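Hypothetical protein yiiX (Escherichia coli, PDB 2IF6) belongs to the permuted papain-like amidase (C92) family and may be a lipid-binding hydrolase, its function being unconfirmed. Local coordinates at residues T7-F12 / Y70-V75; Y31-M36 / V46-G51; G51-T56 / R93-P98; M126-Q131 / A171-T176. All blocks are in the same frame, centred on the assembly; numbering follows the deposited sequence.

Interaction 1 of 4, residues T7-F12 / Y70-V75; sequences TGDIIF and YVVRRV
I10–F12 and Y70–V75 run antiparallel as neighbouring strands, with their axes 4.7 Å apart at closest approach and inclined at 158°. The hydrogen-bonded pairs are I10 with R73 and F12 with V71; I11 and V72 form the non-hydrogen-bonded pair between them. The first ring of bonds is tight, R73 N to I10 O being 2.7 Å. The second is less even, since F12 N meets V71 O at 2.9 Å while V71 N stands 3.3 Å from F12 O.

Just ahead of the strand, the carboxylate of D9 is gripped by R74 side-on. R74 NE reaches D9 OD1 at 2.8 Å, and R74 NH2 reaches D9 OD2 at 2.9 Å. Both nitrogens approach from the syn side, and the two flat groups are only 22° from coplanar. The bend at chi3 (-54°) in R74, whose chain is otherwise extended, turns the guanidinium alongside D9. On the face carrying I11 and V72, I11 CD1 touches both V72 CG2 and Y70 CD1, the latter at 3.7 Å. On the other face F12 CE2 meets R73 CG at 3.7 Å, while the R73 guanidinium turns off to the carbonyl and ring of F169 and to T176 OG1.

D9 OD2 is also bonded by W3 NE1 and Q6 N. The buried carboxylate therefore has four N–H donors, two of them from a cation, which probably keeps it ionised and ties the N-terminal segment to the antiparallel sheet of this papain-like fold.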
loop_
_atom_site.group_PDB
_atom_site.type_symbol
_atom_site.label_atom_id
_atom_site.label_comp_id
_atom_site.label_asym_id
_atom_site.label_seq_id
_atom_site.Cartn_x
_atom_site.Cartn_y
_atom_site.Cartn_z
ATOM N N THR A 7 12.926 8.956 -1.330
ATOM C CA THR A 7 11.726 9.193 -0.552
ATOM C C THR A 7 10.530 9.363 -1.496
ATOM O O THR A 7 10.608 10.114 -2.506
ATOM C CB THR A 7 11.856 10.476 0.293
ATOM O OG1 THR A 7 12.871 10.281 1.298
ATOM C CG2 THR A 7 10.507 10.786 0.957
ATOM N N GLY A 8 9.436 8.685 -1.175
ATOM C CA GLY A 8 8.295 8.654 -2.062
ATOM C C GLY A 8 8.152 7.427 -2.962
ATOM O O GLY A 8 7.047 7.198 -3.448
ATOM N N ASP A 9 9.229 6.661 -3.219
ATOM C CA ASP A 9 9.122 5.450 -4.050
ATOM C C ASP A 9 8.106 4.518 -3.390
ATOM O O ASP A 9 8.111 4.360 -2.151
ATOM C CB ASP A 9 10.467 4.686 -4.189
ATOM C CG ASP A 9 11.499 5.446 -4.979
ATOM O OD1 ASP A 9 11.175 6.539 -5.568
ATOM O OD2 ASP A 9 12.649 4.953 -4.998
ATOM N N ILE A 10 7.214 3.961 -4.181
ATOM C CA ILE A 10 6.168 3.111 -3.612
ATOM C C ILE A 10 6.546 1.686 -3.914
ATOM O O ILE A 10 6.794 1.349 -5.068
ATOM C CB ILE A 10 4.782 3.461 -4.187
ATOM C CG1 ILE A 10 4.517 4.978 -4.008
ATOM C CG2 ILE A 10 3.692 2.619 -3.483
ATOM C CD1 ILE A 10 3.263 5.524 -4.783
ATOM N N ILE A 11 6.570 0.848 -2.881
ATOM C CA ILE A 11 7.095 -0.495 -3.025
ATOM C C ILE A 11 5.983 -1.518 -2.738
ATOM O O ILE A 11 5.158 -1.279 -1.856
ATOM C CB ILE A 11 8.356 -0.690 -2.116
ATOM C CG1 ILE A 11 9.035 -2.047 -2.393
ATOM C CG2 ILE A 11 8.029 -0.452 -0.647
ATOM C CD1 ILE A 11 10.456 -2.167 -1.910
ATOM N N PHE A 12 5.982 -2.645 -3.461
ATOM C CA PHE A 12 4.868 -3.607 -3.401
ATOM C C PHE A 12 5.476 -4.996 -3.190
ATOM O O PHE A 12 6.591 -5.270 -3.660
ATOM C CB PHE A 12 4.076 -3.583 -4.721
ATOM C CG PHE A 12 3.476 -2.229 -5.068
ATOM C CD1 PHE A 12 2.143 -1.986 -4.832
ATOM C CD2 PHE A 12 4.249 -1.211 -5.651
ATOM C CE1 PHE A 12 1.582 -0.737 -5.125
ATOM C CE2 PHE A 12 3.647 0.068 -5.956
ATOM C CZ PHE A 12 2.345 0.246 -5.718
ATOM N N TYR A 70 9.699 -8.061 -4.973
ATOM C CA TYR A 70 9.206 -6.698 -4.807
ATOM C C TYR A 70 9.320 -5.962 -6.137
ATOM O O TYR A 70 10.100 -6.348 -7.034
ATOM C CB TYR A 70 9.953 -5.937 -3.663
ATOM C CG TYR A 70 11.395 -5.576 -3.978
ATOM C CD1 TYR A 70 11.722 -4.346 -4.564
ATOM C CD2 TYR A 70 12.439 -6.479 -3.701
ATOM C CE1 TYR A 70 13.044 -4.028 -4.868
ATOM C CE2 TYR A 70 13.773 -6.173 -3.983
ATOM C CZ TYR A 70 14.068 -4.950 -4.578
ATOM O OH TYR A 70 15.385 -4.651 -4.864
ATOM N N VAL A 71 8.537 -4.902 -6.249
ATOM C CA VAL A 71 8.619 -3.992 -7.399
ATOM C C VAL A 71 8.430 -2.609 -6.829
ATOM O O VAL A 71 7.707 -2.436 -5.819
ATOM C CB VAL A 71 7.544 -4.300 -8.469
ATOM C CG1 VAL A 71 6.155 -4.292 -7.872
ATOM C CG2 VAL A 71 7.627 -3.293 -9.648
ATOM N N VAL A 72 9.094 -1.627 -7.441
ATOM C CA VAL A 72 9.071 -0.262 -6.938
ATOM C C VAL A 72 8.562 0.670 -8.018
ATOM O O VAL A 72 9.052 0.620 -9.139
ATOM C CB VAL A 72 10.494 0.196 -6.517
ATOM C CG1 VAL A 72 10.429 1.608 -5.986
ATOM C CG2 VAL A 72 11.073 -0.751 -5.421
ATOM N N ARG A 73 7.604 1.536 -7.676
ATOM C CA ARG A 73 7.124 2.552 -8.613
ATOM C C ARG A 73 7.555 3.941 -8.134
ATOM O O ARG A 73 7.683 4.186 -6.929
ATOM C CB ARG A 73 5.604 2.499 -8.719
ATOM C CG ARG A 73 5.095 1.133 -9.181
ATOM C CD ARG A 73 5.126 1.033 -10.697
ATOM N NE ARG A 73 3.880 1.452 -11.317
ATOM C CZ ARG A 73 3.660 1.385 -12.626
ATOM N NH1 ARG A 73 4.609 0.909 -13.443
ATOM N NH2 ARG A 73 2.500 1.805 -13.122
ATOM N N ARG A 74 7.787 4.841 -9.071
ATOM C CA ARG A 74 8.150 6.221 -8.727
ATOM C C ARG A 74 7.457 7.192 -9.649
ATOM O O ARG A 74 7.217 6.881 -10.821
ATOM C CB ARG A 74 9.689 6.385 -8.869
ATOM C CG ARG A 74 10.175 7.861 -8.757
ATOM C CD ARG A 74 11.706 7.988 -8.919
ATOM N NE ARG A 74 12.412 7.110 -7.977
ATOM C CZ ARG A 74 13.682 6.741 -8.099
ATOM N NH1 ARG A 74 14.410 7.219 -9.126
ATOM N NH2 ARG A 74 14.234 5.941 -7.178
ATOM N N VAL A 75 7.185 8.413 -9.169
ATOM C CA VAL A 75 6.586 9.365 -10.077
ATOM C C VAL A 75 7.545 9.581 -11.247
ATOM O O VAL A 75 8.732 9.793 -11.036
ATOM C CB VAL A 75 6.249 10.694 -9.356
ATOM C CG1 VAL A 75 5.898 11.776 -10.389
ATOM C CG2 VAL A 75 5.102 10.444 -8.327
#

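Interaction 2 of 4, residues Y31-M36 / V46-G51; sequences YSHTGM and VFEAVG
H33 and E48 face each other across two diverging strands and are joined by a short, nearly straight side-chain bond: H33 NE2 to E48 OE1 is 2.7 Å, with 174° at the hydrogen. The oxygen lies in the imidazole plane and is met almost end-on, while ring and carboxylate are turned 44° against each other. E48 places CG between its own backbone N and carbonyl carbon (chi1 54°); beyond CG the chain is extended and brings OE1 to the ring, the two side chains crossing nearly perpendicular. V50 CG1 comes obliquely to H33 CE1 at 3.5 Å, and A49 O lies near the ring plane at its edge, buried with no polar partner in the model.

The backbone ladder is brief. M36 N bonds F47 O at 2.9 Å and F47 N bonds M36 O at 2.7 Å, which makes M36–F47 the single antiparallel bridge between the segments. Farther along, a water spans the widened gap, giving a hydrogen to T34 O at 2.7 Å and accepting one from A49 N at 2.9 Å. G35, with no side chain, lets its CA approach V46 CG1 to 3.8 Å.

The hairpin of strands 33–40 and 43–49 thus presents H33 beside C112 of helix 112–124, consistent with a Cys-His-Glu triad, a variation on the Cys-His pair of papain-like enzymes, though this role is unconfirmed. E48 OE2 is held by T56 OG1 and the H33 ring meets that of W61. Chemically, the in-plane bond probably limits the rotation of the imidazole, helped by V50 and W61, and T56 probably steadies the carboxylate.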
loop_
_atom_site.group_PDB
_atom_site.type_symbol
_atom_site.label_atom_id
_atom_site.label_comp_id
_atom_site.label_asym_id
_atom_site.label_seq_id
_atom_site.Cartn_x
_atom_site.Cartn_y
_atom_site.Cartn_z
ATOM N N TYR A 31 -0.150 -8.045 -5.868
ATOM C CA TYR A 31 0.349 -7.228 -4.757
ATOM C C TYR A 31 -0.636 -7.283 -3.616
ATOM O O TYR A 31 -1.821 -6.972 -3.797
ATOM C CB TYR A 31 0.548 -5.748 -5.173
ATOM C CG TYR A 31 1.261 -5.661 -6.482
ATOM C CD1 TYR A 31 2.403 -6.413 -6.699
ATOM C CD2 TYR A 31 0.753 -4.889 -7.540
ATOM C CE1 TYR A 31 3.052 -6.413 -7.926
ATOM C CE2 TYR A 31 1.403 -4.885 -8.764
ATOM C CZ TYR A 31 2.551 -5.658 -8.926
ATOM O OH TYR A 31 3.222 -5.670 -10.099
ATOM N N SER A 32 -0.154 -7.646 -2.444
ATOM C CA SER A 32 -1.026 -7.653 -1.295
ATOM C C SER A 32 -0.512 -6.824 -0.117
ATOM O O SER A 32 -1.142 -6.817 0.965
ATOM C CB SER A 32 -1.346 -9.110 -0.907
ATOM O OG SER A 32 -0.164 -9.799 -0.559
ATOM N N HIS A 33 0.622 -6.133 -0.307
ATOM C CA HIS A 33 1.086 -5.157 0.683
ATOM C C HIS A 33 1.876 -4.063 -0.012
ATOM O O HIS A 33 2.480 -4.321 -1.045
ATOM C CB HIS A 33 1.957 -5.825 1.746
ATOM C CG HIS A 33 2.298 -4.927 2.900
ATOM N ND1 HIS A 33 1.352 -4.155 3.550
ATOM C CD2 HIS A 33 3.483 -4.677 3.515
ATOM C CE1 HIS A 33 1.945 -3.475 4.525
ATOM N NE2 HIS A 33 3.237 -3.765 4.517
ATOM N N THR A 34 1.828 -2.843 0.519
ATOM C CA THR A 34 2.565 -1.714 -0.084
ATOM C C THR A 34 3.086 -0.800 1.032
ATOM O O THR A 34 2.563 -0.815 2.160
ATOM C CB THR A 34 1.680 -0.961 -1.124
ATOM O OG1 THR A 34 2.444 0.014 -1.843
ATOM C CG2 THR A 34 0.532 -0.275 -0.458
ATOM N N GLY A 35 4.156 -0.075 0.748
ATOM C CA GLY A 35 4.622 0.978 1.657
ATOM C C GLY A 35 5.335 2.029 0.822
ATOM O O GLY A 35 5.442 1.882 -0.423
ATOM N N MET A 36 5.812 3.079 1.483
ATOM C CA MET A 36 6.464 4.186 0.762
ATOM C C MET A 36 7.827 4.387 1.364
ATOM O O MET A 36 7.974 4.415 2.613
ATOM C CB MET A 36 5.636 5.479 0.880
ATOM C CG MET A 36 6.213 6.798 0.168
ATOM S SD MET A 36 5.251 8.262 0.651
ATOM C CE MET A 36 6.012 8.688 2.261
ATOM N N VAL A 46 11.000 1.821 4.999
ATOM C CA VAL A 46 9.691 1.705 4.380
ATOM C C VAL A 46 8.629 2.138 5.412
ATOM O O VAL A 46 8.458 1.495 6.476
ATOM C CB VAL A 46 9.410 0.257 3.831
ATOM C CG1 VAL A 46 7.976 0.165 3.251
ATOM C CG2 VAL A 46 10.462 -0.142 2.789
ATOM N N PHE A 47 7.932 3.235 5.096
ATOM C CA PHE A 47 6.789 3.719 5.877
ATOM C C PHE A 47 5.592 2.864 5.481
ATOM O O PHE A 47 5.229 2.840 4.293
ATOM C CB PHE A 47 6.524 5.177 5.449
ATOM C CG PHE A 47 5.244 5.770 5.969
ATOM C CD1 PHE A 47 5.189 6.309 7.262
ATOM C CD2 PHE A 47 4.099 5.852 5.149
ATOM C CE1 PHE A 47 4.026 6.920 7.765
ATOM C CE2 PHE A 47 2.899 6.456 5.655
ATOM C CZ PHE A 47 2.878 6.992 6.967
ATOM N N GLU A 48 4.997 2.152 6.448
ATOM C CA GLU A 48 3.911 1.210 6.123
ATOM C C GLU A 48 2.886 1.111 7.241
ATOM O O GLU A 48 3.233 1.297 8.403
ATOM C CB GLU A 48 4.492 -0.183 5.869
ATOM C CG GLU A 48 5.377 -0.661 7.056
ATOM C CD GLU A 48 5.765 -2.118 6.960
ATOM O OE1 GLU A 48 5.188 -2.856 6.131
ATOM O OE2 GLU A 48 6.629 -2.552 7.747
ATOM N N ALA A 49 1.638 0.831 6.880
ATOM C CA ALA A 49 0.563 0.627 7.863
ATOM C C ALA A 49 0.475 -0.864 8.094
ATOM O O ALA A 49 -0.063 -1.585 7.265
ATOM C CB ALA A 49 -0.743 1.173 7.341
ATOM N N VAL A 50 1.056 -1.331 9.192
ATOM C CA VAL A 50 0.934 -2.743 9.601
ATOM C C VAL A 50 0.456 -2.925 11.050
ATOM O O VAL A 50 0.626 -3.981 11.624
ATOM C CB VAL A 50 2.246 -3.512 9.416
ATOM C CG1 VAL A 50 2.569 -3.666 7.937
ATOM C CG2 VAL A 50 3.411 -2.839 10.184
ATOM N N GLY A 51 -0.126 -1.897 11.642
ATOM C CA GLY A 51 -0.561 -1.976 13.043
ATOM C C GLY A 51 0.649 -2.028 13.956
ATOM O O GLY A 51 1.047 -3.111 14.412
HETATM O O HOH W 1 1.591 0.850 3.993
#

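Interaction 3 of 4, residues G51-T56 / R93-P98; sequences GPVKYT and RYLGKP
K97 O is gripped twice from the 51–56 side: directly by V53 N at 2.9 Å, and by a water that also accepts from G51 N. K97 closes the type II beta turn Y94–K97, in which K97 N bonds Y94 O at 3.2 Å. The turn docks on strand 53–57, an outermost strand of the sheet. The second backbone bond, G96 N to V53 O, is 2.9 Å long and nearly straight (173°), although the donor is tilted from the carbonyl plane.

Between these bonds V53 faces into the turn, its CB only 3.2 Å from Y94 O. V53 CG2 lies near K97 CB, and F47 of strand 43–49 packs against V53 and L95 alike. P52, preceded by a cis peptide, brings its CA to 3.2 Å from K97 O, which adds to the crowding round that oxygen. K97 NZ hydrogen-bonds D107 O.

The L95 side chain lies across that of Y55, nearly perpendicular to it. One branch makes a CH–pi contact: L95 CD2 lies 4.1 Å from the centroid of the Y55 ring, 19° off its normal. The other branch reaches farther along the ring, where L95 CD1 meets Y55 OH at 3.5 Å.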
loop_
_atom_site.group_PDB
_atom_site.type_symbol
_atom_site.label_atom_id
_atom_site.label_comp_id
_atom_site.label_asym_id
_atom_site.label_seq_id
_atom_site.Cartn_x
_atom_site.Cartn_y
_atom_site.Cartn_z
ATOM N N GLY A 51 -0.126 -1.897 11.642
ATOM C CA GLY A 51 -0.561 -1.976 13.043
ATOM C C GLY A 51 0.649 -2.028 13.956
ATOM O O GLY A 51 1.047 -3.111 14.412
ATOM N N PRO A 52 1.271 -0.864 14.200
ATOM C CA PRO A 52 0.772 0.427 13.772
ATOM C C PRO A 52 1.426 0.922 12.453
ATOM O O PRO A 52 2.212 0.201 11.847
ATOM C CB PRO A 52 1.253 1.328 14.894
ATOM C CG PRO A 52 2.643 0.768 15.189
ATOM C CD PRO A 52 2.560 -0.729 14.923
ATOM N N VAL A 53 1.104 2.146 12.050
ATOM C CA VAL A 53 1.866 2.805 10.980
ATOM C C VAL A 53 3.245 3.102 11.564
ATOM O O VAL A 53 3.380 3.606 12.697
ATOM C CB VAL A 53 1.192 4.100 10.485
ATOM C CG1 VAL A 53 2.096 4.810 9.443
ATOM C CG2 VAL A 53 -0.278 3.822 9.925
ATOM N N LYS A 54 4.280 2.782 10.800
ATOM C CA LYS A 54 5.650 2.756 11.325
ATOM C C LYS A 54 6.667 2.773 10.186
ATOM O O LYS A 54 6.322 2.540 9.010
ATOM C CB LYS A 54 5.876 1.467 12.132
ATOM C CG LYS A 54 5.969 0.218 11.216
ATOM C CD LYS A 54 5.990 -1.099 11.978
ATOM C CE LYS A 54 7.408 -1.465 12.380
ATOM N NZ LYS A 54 7.425 -2.667 13.294
ATOM N N TYR A 55 7.914 3.018 10.551
ATOM C CA TYR A 55 9.065 2.840 9.651
ATOM C C TYR A 55 9.767 1.506 9.889
ATOM O O TYR A 55 10.033 1.123 11.037
ATOM C CB TYR A 55 10.115 3.908 9.907
ATOM C CG TYR A 55 9.652 5.336 9.853
ATOM C CD1 TYR A 55 9.280 5.933 8.643
ATOM C CD2 TYR A 55 9.649 6.116 11.010
ATOM C CE1 TYR A 55 8.911 7.268 8.594
ATOM C CE2 TYR A 55 9.268 7.428 10.986
ATOM C CZ TYR A 55 8.906 8.008 9.780
ATOM O OH TYR A 55 8.523 9.315 9.798
ATOM N N THR A 56 10.106 0.828 8.805
ATOM C CA THR A 56 10.803 -0.439 8.846
ATOM C C THR A 56 12.039 -0.375 7.955
ATOM O O THR A 56 11.930 0.075 6.823
ATOM C CB THR A 56 9.884 -1.549 8.264
ATOM O OG1 THR A 56 8.692 -1.611 9.049
ATOM C CG2 THR A 56 10.563 -2.886 8.280
ATOM N N ARG A 93 2.327 12.432 10.360
ATOM C CA ARG A 93 1.010 12.647 10.966
ATOM C C ARG A 93 0.226 11.349 11.169
ATOM O O ARG A 93 -0.718 11.326 11.937
ATOM C CB ARG A 93 0.179 13.631 10.128
ATOM C CG ARG A 93 0.894 14.969 9.817
ATOM C CD ARG A 93 0.102 15.843 8.834
ATOM N NE ARG A 93 -1.305 15.984 9.208
ATOM C CZ ARG A 93 -2.315 15.947 8.333
ATOM N NH1 ARG A 93 -2.076 15.773 7.028
ATOM N NH2 ARG A 93 -3.573 16.072 8.759
ATOM N N TYR A 94 0.627 10.269 10.494
ATOM C CA TYR A 94 -0.094 8.981 10.554
ATOM C C TYR A 94 0.623 7.938 11.424
ATOM O O TYR A 94 0.078 6.854 11.675
ATOM C CB TYR A 94 -0.285 8.416 9.129
ATOM C CG TYR A 94 -1.118 9.322 8.238
ATOM C CD1 TYR A 94 -2.489 9.141 8.121
ATOM C CD2 TYR A 94 -0.527 10.361 7.526
ATOM C CE1 TYR A 94 -3.260 9.986 7.296
ATOM C CE2 TYR A 94 -1.283 11.227 6.734
ATOM C CZ TYR A 94 -2.640 11.033 6.619
ATOM O OH TYR A 94 -3.379 11.883 5.821
ATOM N N LEU A 95 1.839 8.252 11.883
ATOM C CA LEU A 95 2.604 7.290 12.652
ATOM C C LEU A 95 1.850 6.890 13.909
ATOM O O LEU A 95 1.204 7.732 14.561
ATOM C CB LEU A 95 3.977 7.856 13.053
ATOM C CG LEU A 95 4.977 8.013 11.921
ATOM C CD1 LEU A 95 6.125 8.922 12.310
ATOM C CD2 LEU A 95 5.522 6.609 11.428
ATOM N N GLY A 96 1.909 5.608 14.236
ATOM C CA GLY A 96 1.233 5.098 15.421
ATOM C C GLY A 96 -0.232 4.741 15.271
ATOM O O GLY A 96 -0.808 4.194 16.199
ATOM N N LYS A 97 -0.851 5.045 14.136
ATOM C CA LYS A 97 -2.262 4.659 13.896
ATOM C C LYS A 97 -2.367 3.129 13.799
ATOM O O LYS A 97 -1.539 2.493 13.126
ATOM C CB LYS A 97 -2.798 5.291 12.614
ATOM C CG LYS A 97 -3.075 6.826 12.703
ATOM C CD LYS A 97 -4.387 7.101 13.410
ATOM C CE LYS A 97 -4.621 8.623 13.664
ATOM N NZ LYS A 97 -4.851 9.287 12.359
ATOM N N PRO A 98 -3.365 2.518 14.469
ATOM C CA PRO A 98 -3.451 1.050 14.401
ATOM C C PRO A 98 -3.931 0.496 13.043
ATOM O O PRO A 98 -4.423 1.245 12.210
ATOM C CB PRO A 98 -4.471 0.688 15.495
ATOM C CG PRO A 98 -4.919 1.956 16.100
ATOM C CD PRO A 98 -4.412 3.112 15.317
HETATM O O HOH W 2 -1.658 0.623 10.676
#

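Interaction 4 of 4, residues M126-Q131 / A171-T176; sequences MRVGEQ and APQLTT
In Q173 an unusual chi2 of 94° bends the chain so that its amide turns to the backbone of R127, while M126 curls at chi3 (34°) to lay its methyl against the same glutamine. They run antiparallel alongside one another, and M126 CE comes 3.8 Å from Q173 CG.

Q173 NE2 donates to R127 O at 3.0 Å. The bond is almost straight, and the oxygen lies in the amide plane, yet the donor stands 62° out of the R127 carbonyl plane, so the carbonyl is approached from above. G129 N makes a weak bond of 3.3 Å to the same R127 O.

V128 supplies the apolar part. Its CG1 is pressed against A171 CB at 3.4 Å, tighter than ordinary carbon contact, and also touches L174 CD1 at 3.9 Å. A171 and L174 are the ends of a type I beta turn, which brings both onto this one methyl.

The contact joins the loop after helix 112–124 to the start of strand 174–180. W117 NE1 of the helix bonds G129 O, Y120 packs on V128, and V75 at the end of strand 70–75 touches M126.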
loop_
_atom_site.group_PDB
_atom_site.type_symbol
_atom_site.label_atom_id
_atom_site.label_comp_id
_atom_site.label_asym_id
_atom_site.label_seq_id
_atom_site.Cartn_x
_atom_site.Cartn_y
_atom_site.Cartn_z
ATOM N N MET A 126 -1.697 14.961 -5.109
ATOM C CA MET A 126 -1.761 13.967 -6.179
ATOM C C MET A 126 -2.683 12.833 -5.741
ATOM O O MET A 126 -2.597 12.371 -4.604
ATOM C CB MET A 126 -0.372 13.365 -6.481
ATOM C CG MET A 126 0.710 14.349 -6.953
ATOM S SD MET A 126 2.327 13.564 -7.306
ATOM C CE MET A 126 1.842 11.978 -7.927
ATOM N N ARG A 127 -3.543 12.382 -6.651
ATOM C CA ARG A 127 -4.340 11.180 -6.444
ATOM C C ARG A 127 -3.635 10.028 -7.156
ATOM O O ARG A 127 -3.651 9.918 -8.395
ATOM C CB ARG A 127 -5.762 11.382 -6.969
ATOM C CG ARG A 127 -6.553 12.495 -6.223
ATOM C CD ARG A 127 -7.921 12.769 -6.887
ATOM N NE ARG A 127 -8.781 11.580 -6.904
ATOM C CZ ARG A 127 -9.717 11.304 -5.991
ATOM N NH1 ARG A 127 -9.952 12.140 -4.982
ATOM N NH2 ARG A 127 -10.432 10.181 -6.097
ATOM N N VAL A 128 -2.962 9.198 -6.373
ATOM C CA VAL A 128 -2.141 8.129 -6.919
ATOM C C VAL A 128 -2.938 6.831 -6.860
ATOM O O VAL A 128 -2.691 5.976 -6.021
ATOM C CB VAL A 128 -0.776 8.013 -6.184
ATOM C CG1 VAL A 128 0.106 6.941 -6.822
ATOM C CG2 VAL A 128 -0.003 9.368 -6.275
ATOM N N GLY A 129 -3.905 6.702 -7.763
ATOM C CA GLY A 129 -4.796 5.553 -7.747
ATOM C C GLY A 129 -6.268 5.879 -7.682
ATOM O O GLY A 129 -6.697 6.864 -7.033
ATOM N N GLU A 130 -7.051 5.048 -8.373
ATOM C CA GLU A 130 -8.487 5.229 -8.459
ATOM C C GLU A 130 -9.123 4.595 -7.210
ATOM O O GLU A 130 -8.678 3.541 -6.727
ATOM C CB GLU A 130 -9.042 4.590 -9.739
ATOM C CG GLU A 130 -8.510 5.198 -11.065
ATOM C CD GLU A 130 -8.742 6.719 -11.163
ATOM O OE1 GLU A 130 -9.910 7.169 -11.279
ATOM O OE2 GLU A 130 -7.742 7.465 -11.098
ATOM N N GLN A 131 -10.131 5.264 -6.671
ATOM C CA GLN A 131 -10.905 4.715 -5.571
ATOM C C GLN A 131 -12.097 4.015 -6.179
ATOM O O GLN A 131 -12.605 4.447 -7.223
ATOM C CB GLN A 131 -11.438 5.833 -4.684
ATOM C CG GLN A 131 -10.420 6.678 -3.943
ATOM C CD GLN A 131 -11.059 7.867 -3.208
ATOM O OE1 GLN A 131 -12.245 8.172 -3.385
ATOM N NE2 GLN A 131 -10.278 8.534 -2.375
ATOM N N ALA A 171 -1.585 3.752 -10.960
ATOM C CA ALA A 171 -1.714 5.207 -11.027
ATOM C C ALA A 171 -0.945 5.757 -12.255
ATOM O O ALA A 171 0.147 5.258 -12.573
ATOM C CB ALA A 171 -1.221 5.827 -9.752
ATOM N N PRO A 172 -1.527 6.744 -12.963
ATOM C CA PRO A 172 -0.921 7.217 -14.217
ATOM C C PRO A 172 0.441 7.904 -14.080
ATOM O O PRO A 172 1.251 7.864 -15.015
ATOM C CB PRO A 172 -1.956 8.183 -14.795
ATOM C CG PRO A 172 -2.794 8.577 -13.683
ATOM C CD PRO A 172 -2.808 7.429 -12.681
ATOM N N GLN A 173 0.690 8.481 -12.909
ATOM C CA GLN A 173 1.941 9.229 -12.665
ATOM C C GLN A 173 3.184 8.330 -12.619
ATOM O O GLN A 173 4.312 8.834 -12.777
ATOM C CB GLN A 173 1.821 10.088 -11.390
ATOM C CG GLN A 173 0.592 10.988 -11.360
ATOM C CD GLN A 173 -0.608 10.353 -10.645
ATOM O OE1 GLN A 173 -0.815 9.135 -10.711
ATOM N NE2 GLN A 173 -1.411 11.182 -9.982
ATOM N N LEU A 174 2.988 7.013 -12.488
ATOM C CA LEU A 174 4.043 6.154 -11.988
ATOM C C LEU A 174 4.788 5.431 -13.073
ATOM O O LEU A 174 4.212 5.119 -14.101
ATOM C CB LEU A 174 3.483 5.168 -10.945
ATOM C CG LEU A 174 2.841 5.685 -9.672
ATOM C CD1 LEU A 174 2.479 4.504 -8.778
ATOM C CD2 LEU A 174 3.752 6.658 -8.979
ATOM N N THR A 175 6.069 5.201 -12.855
ATOM C CA THR A 175 6.830 4.334 -13.717
ATOM C C THR A 175 7.567 3.335 -12.827
ATOM O O THR A 175 7.822 3.643 -11.661
ATOM C CB THR A 175 7.872 5.185 -14.556
ATOM O OG1 THR A 175 8.472 4.350 -15.530
ATOM C CG2 THR A 175 8.987 5.761 -13.678
ATOM N N THR A 176 7.976 2.194 -13.360
ATOM C CA THR A 176 8.707 1.234 -12.542
ATOM C C THR A 176 10.213 1.527 -12.507
ATOM O O THR A 176 10.845 1.637 -13.561
ATOM C CB THR A 176 8.526 -0.180 -13.076
ATOM O OG1 THR A 176 7.144 -0.523 -13.116
ATOM C CG2 THR A 176 9.313 -1.165 -12.241
#

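Interactions 1, 2 and 3 follow one another across the six-stranded antiparallel sheet, and interaction 4 meets it at the opposite edge strand from interaction 3; the centres of 3 and 4 are about 22 Å apart. Interactions 1 and 2 are joined where I11 N meets G35 O at 2.9 Å. V46 N lies 2.7 Å from T56 O, a probable hydrogen bond that couples 51–56 to the strand bearing one of the putative triad residues of interaction 2. R74 N to T175 O, 2.9 Å, links interactions 1 and 4. The putative Cys-His-Glu site thus draws H33 and E48 from interaction 2, with F12 of interaction 1 near it but not in contact and K54 of interaction 3 touching it.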